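Local coordinates for Alr4995 protein (Nostoc sp., PDB 6LRF) that probably works as a bifunctional enzyme, an arginine dihydrolase that yields ornithine and an ornithine cyclodeaminase that turns it into proline, at residues G137-L142 with F166-T171; E110-L115 with H145-K150. All coordinates share one frame; numbering follows the deposited sequence.

Contact 1 of 2, residues G137-L142 with F166-T171; sequences GFRSEL and FYHLDT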
loop_
_atom_site.group_PDB
_atom_site.type_symbol
_atom_site.label_atom_id
_atom_site.label_comp_id
_atom_site.label_asym_id
_atom_site.label_seq_id
_atom_site.Cartn_x
_atom_site.Cartn_y
_atom_site.Cartn_z
ATOM N N GLY B 137 -5.557 -37.903 -7.832
ATOM C CA GLY B 137 -5.706 -36.464 -7.772
ATOM C C GLY B 137 -6.908 -35.952 -8.547
ATOM O O GLY B 137 -7.480 -34.939 -8.172
ATOM N N PHE B 138 -7.286 -36.638 -9.623
ATOM C CA PHE B 138 -8.391 -36.192 -10.473
ATOM C C PHE B 138 -9.328 -37.316 -10.887
ATOM O O PHE B 138 -10.548 -37.188 -10.808
ATOM C CB PHE B 138 -7.847 -35.509 -11.736
ATOM C CG PHE B 138 -7.132 -34.221 -11.460
ATOM C CD1 PHE B 138 -7.847 -33.076 -11.130
ATOM C CD2 PHE B 138 -5.745 -34.147 -11.523
ATOM C CE1 PHE B 138 -7.192 -31.884 -10.873
ATOM C CE2 PHE B 138 -5.093 -32.957 -11.257
ATOM C CZ PHE B 138 -5.826 -31.825 -10.936
ATOM N N ARG B 139 -8.759 -38.419 -11.348
ATOM C CA ARG B 139 -9.570 -39.499 -11.891
ATOM C C ARG B 139 -9.558 -40.714 -10.968
ATOM O O ARG B 139 -10.585 -41.062 -10.379
ATOM C CB ARG B 139 -9.083 -39.865 -13.296
ATOM C CG ARG B 139 -9.404 -38.784 -14.345
ATOM C CD ARG B 139 -10.919 -38.526 -14.467
ATOM N NE ARG B 139 -11.213 -37.585 -15.548
ATOM C CZ ARG B 139 -11.286 -37.907 -16.842
ATOM N NH1 ARG B 139 -11.097 -39.162 -17.242
ATOM N NH2 ARG B 139 -11.548 -36.969 -17.741
ATOM N N SER B 140 -8.401 -41.345 -10.816
ATOM C CA SER B 140 -8.295 -42.483 -9.918
ATOM C C SER B 140 -8.179 -42.061 -8.460
ATOM O O SER B 140 -7.437 -41.151 -8.132
ATOM C CB SER B 140 -7.093 -43.345 -10.299
ATOM O OG SER B 140 -7.156 -43.679 -11.676
ATOM N N GLU B 141 -8.898 -42.766 -7.600
ATOM C CA GLU B 141 -8.867 -42.566 -6.158
ATOM C C GLU B 141 -7.666 -43.219 -5.508
ATOM O O GLU B 141 -7.230 -44.310 -5.903
ATOM C CB GLU B 141 -10.134 -43.132 -5.522
ATOM C CG GLU B 141 -11.373 -42.317 -5.787
ATOM C CD GLU B 141 -11.523 -41.133 -4.837
ATOM O OE1 GLU B 141 -10.869 -41.124 -3.766
ATOM O OE2 GLU B 141 -12.307 -40.217 -5.168
ATOM N N LEU B 142 -7.152 -42.548 -4.491
ATOM C CA LEU B 142 -6.031 -43.033 -3.705
ATOM C C LEU B 142 -6.314 -44.425 -3.153
ATOM O O LEU B 142 -5.434 -45.302 -3.130
ATOM C CB LEU B 142 -5.740 -42.043 -2.567
ATOM C CG LEU B 142 -4.631 -42.441 -1.595
ATOM C CD1 LEU B 142 -3.326 -42.676 -2.352
ATOM C CD2 LEU B 142 -4.472 -41.339 -0.526
ATOM N N PHE B 166 -2.874 -32.047 -16.814
ATOM C CA PHE B 166 -2.278 -33.372 -16.829
ATOM C C PHE B 166 -3.011 -34.223 -15.810
ATOM O O PHE B 166 -2.482 -34.563 -14.737
ATOM C CB PHE B 166 -0.779 -33.267 -16.566
ATOM C CG PHE B 166 -0.104 -32.250 -17.452
ATOM C CD1 PHE B 166 0.144 -32.537 -18.790
ATOM C CD2 PHE B 166 0.237 -30.991 -16.963
ATOM C CE1 PHE B 166 0.745 -31.591 -19.622
ATOM C CE2 PHE B 166 0.842 -30.044 -17.783
ATOM C CZ PHE B 166 1.097 -30.343 -19.115
ATOM N N TYR B 167 -4.255 -34.534 -16.187
ATOM C CA TYR B 167 -5.261 -35.161 -15.339
ATOM C C TYR B 167 -5.106 -36.688 -15.257
ATOM O O TYR B 167 -5.642 -37.320 -14.342
ATOM C CB TYR B 167 -6.667 -34.790 -15.853
ATOM C CG TYR B 167 -6.979 -35.308 -17.254
ATOM C CD1 TYR B 167 -6.479 -34.672 -18.386
ATOM C CD2 TYR B 167 -7.761 -36.445 -17.436
ATOM C CE1 TYR B 167 -6.757 -35.152 -19.661
ATOM C CE2 TYR B 167 -8.046 -36.934 -18.710
ATOM C CZ TYR B 167 -7.543 -36.284 -19.820
ATOM O OH TYR B 167 -7.822 -36.769 -21.092
ATOM N N HIS B 168 -4.391 -37.270 -16.222
ATOM C CA HIS B 168 -3.979 -38.675 -16.150
ATOM C C HIS B 168 -2.470 -38.753 -15.994
ATOM O O HIS B 168 -1.739 -37.907 -16.504
ATOM C CB HIS B 168 -4.400 -39.459 -17.404
ATOM C CG HIS B 168 -5.824 -39.918 -17.396
ATOM N ND1 HIS B 168 -6.525 -40.183 -18.556
ATOM C CD2 HIS B 168 -6.672 -40.187 -16.373
ATOM C CE1 HIS B 168 -7.750 -40.575 -18.249
ATOM N NE2 HIS B 168 -7.866 -40.590 -16.932
ATOM N N LEU B 169 -2.010 -39.782 -15.304
ATOM C CA LEU B 169 -0.588 -39.988 -15.088
ATOM C C LEU B 169 0.198 -40.083 -16.389
ATOM O O LEU B 169 1.318 -39.574 -16.474
ATOM C CB LEU B 169 -0.369 -41.253 -14.272
ATOM C CG LEU B 169 1.086 -41.500 -13.878
ATOM C CD1 LEU B 169 1.643 -40.293 -13.055
ATOM C CD2 LEU B 169 1.227 -42.816 -13.119
ATOM N N ASP B 170 -0.386 -40.723 -17.406
ATOM C CA ASP B 170 0.334 -40.968 -18.658
ATOM C C ASP B 170 0.447 -39.731 -19.552
ATOM O O ASP B 170 1.050 -39.794 -20.623
ATOM C CB ASP B 170 -0.314 -42.133 -19.441
ATOM C CG ASP B 170 -1.657 -41.776 -20.088
ATOM O OD1 ASP B 170 -2.242 -40.708 -19.795
ATOM O OD2 ASP B 170 -2.149 -42.605 -20.903
ATOM N N THR B 171 -0.129 -38.613 -19.117
ATOM C CA THR B 171 0.040 -37.347 -19.843
ATOM C C THR B 171 1.269 -36.557 -19.373
ATOM O O THR B 171 1.632 -35.559 -19.988
ATOM C CB THR B 171 -1.187 -36.428 -19.702
ATOM O OG1 THR B 171 -1.354 -36.063 -18.327
ATOM C CG2 THR B 171 -2.437 -37.125 -20.186
HETATM O O HOH W 1 -5.966 -38.943 -11.846
#
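R139 reaches across to Y167 and H168 and lies against both aromatic rings. With CG anti to the carbonyl carbon and the chain bent at the next bond (chi2 -60°), the aliphatic part passes beside H168, where R139 CG comes to 3.5 Å from H168 NE2. The guanidinium then continues to Y167, whose CD2 sits over the centre of one guanidinium face, while R139 NH2 lies 3.6 Å from Y167 CE2. The two planes are tilted 46° to each other, short of a flat stack; against the imidazole the guanidinium stands almost upright, at 82°. Y167 CE2 also lies 3.6 Å above one face of the H168 ring, toward its rim. A further link runs through a water, which accepts from R139 N at 2.9 Å and donates to Y167 O at 3.0 Å. F138 adds an apolar touch, its CB 4.3 Å from the CB of Y167. What fixes these side chains lies one shell out: E118 OE1 takes both a salt bridge from R139 NH1 and a hydrogen bond from H168 NE2, I21 O holds R139 NH2, and Y167 OH is bonded to G259 O. A leucine in place of R139 would probably deprive E118 of its ion-pair mate, leave I21 O without this donor and take away the flat group lying against Y167. The contact thus joins two loops of the GME-family domain, one leading from strand 132-136 to helix 145-152, the other from strand 155-160 to strand 173-175; L142 and L169, one from each, both rest on strand 155-160.

Contact 2 of 2, residues E110-L115 with H145-K150; sequences ELPKDL and HPYLAK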
loop_
_atom_site.group_PDB
_atom_site.type_symbol
_atom_site.label_atom_id
_atom_site.label_comp_id
_atom_site.label_asym_id
_atom_site.label_seq_id
_atom_site.Cartn_x
_atom_site.Cartn_y
_atom_site.Cartn_z
ATOM N N GLU B 110 -12.425 -56.303 -10.718
ATOM C CA GLU B 110 -13.232 -55.101 -10.793
ATOM C C GLU B 110 -13.279 -54.435 -9.438
ATOM O O GLU B 110 -13.448 -55.112 -8.422
ATOM C CB GLU B 110 -14.637 -55.429 -11.266
ATOM C CG GLU B 110 -14.693 -55.931 -12.682
ATOM C CD GLU B 110 -16.100 -56.289 -13.073
ATOM O OE1 GLU B 110 -16.776 -56.971 -12.272
ATOM O OE2 GLU B 110 -16.540 -55.872 -14.160
ATOM N N LEU B 111 -13.116 -53.115 -9.432
ATOM C CA LEU B 111 -13.148 -52.330 -8.200
ATOM C C LEU B 111 -14.594 -52.118 -7.771
ATOM O O LEU B 111 -15.497 -52.210 -8.610
ATOM C CB LEU B 111 -12.441 -50.991 -8.418
ATOM C CG LEU B 111 -10.950 -51.268 -8.595
ATOM C CD1 LEU B 111 -10.340 -50.367 -9.615
ATOM C CD2 LEU B 111 -10.264 -51.128 -7.260
ATOM N N PRO B 112 -14.819 -51.850 -6.474
ATOM C CA PRO B 112 -16.111 -51.306 -6.008
ATOM C C PRO B 112 -16.637 -50.229 -6.968
ATOM O O PRO B 112 -15.826 -49.498 -7.550
ATOM C CB PRO B 112 -15.762 -50.705 -4.649
ATOM C CG PRO B 112 -14.628 -51.563 -4.147
ATOM C CD PRO B 112 -13.844 -52.004 -5.373
ATOM N N LYS B 113 -17.949 -50.131 -7.168
ATOM C CA LYS B 113 -18.443 -49.259 -8.233
ATOM C C LYS B 113 -18.274 -47.767 -7.905
ATOM O O LYS B 113 -18.284 -46.925 -8.809
ATOM C CB LYS B 113 -19.907 -49.579 -8.572
ATOM C CG LYS B 113 -20.049 -50.878 -9.386
ATOM C CD LYS B 113 -21.290 -50.922 -10.279
ATOM C CE LYS B 113 -20.897 -50.921 -11.767
ATOM N NZ LYS B 113 -20.480 -52.246 -12.310
ATOM N N ASP B 114 -18.080 -47.440 -6.632
ATOM C CA ASP B 114 -17.865 -46.048 -6.235
ATOM C C ASP B 114 -16.382 -45.754 -5.991
ATOM O O ASP B 114 -16.030 -44.820 -5.272
ATOM C CB ASP B 114 -18.667 -45.726 -4.975
ATOM C CG ASP B 114 -18.121 -46.434 -3.756
ATOM O OD1 ASP B 114 -17.655 -47.588 -3.908
ATOM O OD2 ASP B 114 -18.154 -45.844 -2.653
ATOM N N LEU B 115 -15.511 -46.561 -6.588
ATOM C CA LEU B 115 -14.078 -46.396 -6.399
ATOM C C LEU B 115 -13.391 -46.280 -7.752
ATOM O O LEU B 115 -12.901 -47.270 -8.293
ATOM C CB LEU B 115 -13.514 -47.565 -5.606
ATOM C CG LEU B 115 -12.123 -47.399 -5.016
ATOM C CD1 LEU B 115 -12.101 -46.122 -4.205
ATOM C CD2 LEU B 115 -11.815 -48.602 -4.124
ATOM N N HIS B 145 -5.380 -47.901 -4.913
ATOM C CA HIS B 145 -4.013 -48.356 -5.061
ATOM C C HIS B 145 -3.723 -49.662 -4.306
ATOM O O HIS B 145 -3.007 -50.519 -4.842
ATOM C CB HIS B 145 -3.037 -47.242 -4.650
ATOM C CG HIS B 145 -3.097 -46.046 -5.553
ATOM N ND1 HIS B 145 -2.219 -44.987 -5.463
ATOM C CD2 HIS B 145 -3.926 -45.756 -6.584
ATOM C CE1 HIS B 145 -2.518 -44.090 -6.386
ATOM N NE2 HIS B 145 -3.544 -44.537 -7.086
ATOM N N PRO B 146 -4.264 -49.837 -3.087
ATOM C CA PRO B 146 -4.040 -51.147 -2.448
ATOM C C PRO B 146 -4.658 -52.344 -3.197
ATOM O O PRO B 146 -4.168 -53.460 -3.057
ATOM C CB PRO B 146 -4.710 -50.996 -1.078
ATOM C CG PRO B 146 -4.654 -49.492 -0.808
ATOM C CD PRO B 146 -4.903 -48.878 -2.159
ATOM N N TYR B 147 -5.726 -52.112 -3.952
ATOM C CA TYR B 147 -6.346 -53.162 -4.749
ATOM C C TYR B 147 -5.412 -53.563 -5.873
ATOM O O TYR B 147 -5.258 -54.751 -6.180
ATOM C CB TYR B 147 -7.685 -52.690 -5.317
ATOM C CG TYR B 147 -8.805 -52.600 -4.303
ATOM C CD1 TYR B 147 -9.638 -53.682 -4.062
ATOM C CD2 TYR B 147 -9.046 -51.419 -3.603
ATOM C CE1 TYR B 147 -10.679 -53.597 -3.132
ATOM C CE2 TYR B 147 -10.078 -51.325 -2.676
ATOM C CZ TYR B 147 -10.891 -52.417 -2.450
ATOM O OH TYR B 147 -11.918 -52.329 -1.541
ATOM N N LEU B 148 -4.782 -52.562 -6.481
ATOM C CA LEU B 148 -3.866 -52.812 -7.572
ATOM C C LEU B 148 -2.731 -53.697 -7.088
ATOM O O LEU B 148 -2.298 -54.633 -7.774
ATOM C CB LEU B 148 -3.302 -51.510 -8.121
ATOM C CG LEU B 148 -4.303 -50.450 -8.528
ATOM C CD1 LEU B 148 -3.546 -49.269 -9.110
ATOM C CD2 LEU B 148 -5.266 -51.026 -9.539
ATOM N N ALA B 149 -2.251 -53.387 -5.892
ATOM C CA ALA B 149 -1.090 -54.058 -5.347
ATOM C C ALA B 149 -1.420 -55.521 -5.039
ATOM O O ALA B 149 -0.653 -56.420 -5.359
ATOM C CB ALA B 149 -0.620 -53.345 -4.110
ATOM N N LYS B 150 -2.566 -55.729 -4.401
ATOM C CA LYS B 150 -3.050 -57.053 -3.999
ATOM C C LYS B 150 -3.362 -57.939 -5.209
ATOM O O LYS B 150 -2.973 -59.096 -5.256
ATOM C CB LYS B 150 -4.298 -56.892 -3.125
ATOM C CG LYS B 150 -4.941 -58.185 -2.677
ATOM C CD LYS B 150 -6.149 -57.931 -1.772
ATOM C CE LYS B 150 -7.253 -57.168 -2.501
ATOM N NZ LYS B 150 -8.523 -57.177 -1.716
#
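L111 and Y147 bring the two backbones to 7.7 Å between their CA atoms, where the loop E110-L115 passes the first turns of helix 145-152. The loop segment closes in a type I beta turn from P112 to L115, fastened by L115 N to P112 O at 3.1 Å, so this is a turn packed on a helix at the edge of the GME-fold domain. The contact is apolar and built round one tyrosine. Y147 projects from the helix toward the turn, and three loop side chains gather along its length. Nearest the helix, L111 uses its CD2 methyl, 3.6 Å from Y147 CB and equally close to CG, so the methyl packs against the base of the side chain. L115 meets the ring farther out, where its CD2 lies 3.5 Å from Y147 CE2. P112 approaches from the direction opposite to the tyrosine and lays CD over one face of its ring. Behind these, L111 and L148 both rest on F117 and on V81 of strand 79-82, while the Y147 ring also meets that of W151 with planes at about 55°. The turn also meets the second subunit: D114 O accepts a hydrogen bond from Q326 NE2 of that chain. At the far end of the tyrosine, the phenol oxygen OH of Y147 sits 3.8 Å from P112 CG, against the hydrocarbon of the proline ring.

From the N terminus, segment 110-115 comes first, and contact 2 closes the loop from it to 145-150, which encloses strands 123-125 and 132-136 as well as segment 137-142. Contact 1 closes the second loop, from 137-142 to 166-171, taking in helix 145-152 and strand 155-160. The segments alternate, so the two loops cross rather than nest. Contact 2 ties the turn before strand 123-125 to helix 145-152; contact 1 ties the loop after strand 132-136 to the one before strand 173-175. The contacts, about 15 Å apart between centres, meet where E141 CB lies 3.8 Å from L115 CD1. At this seam Q326 of the second subunit reaches both, touching E141 and bonding to D114.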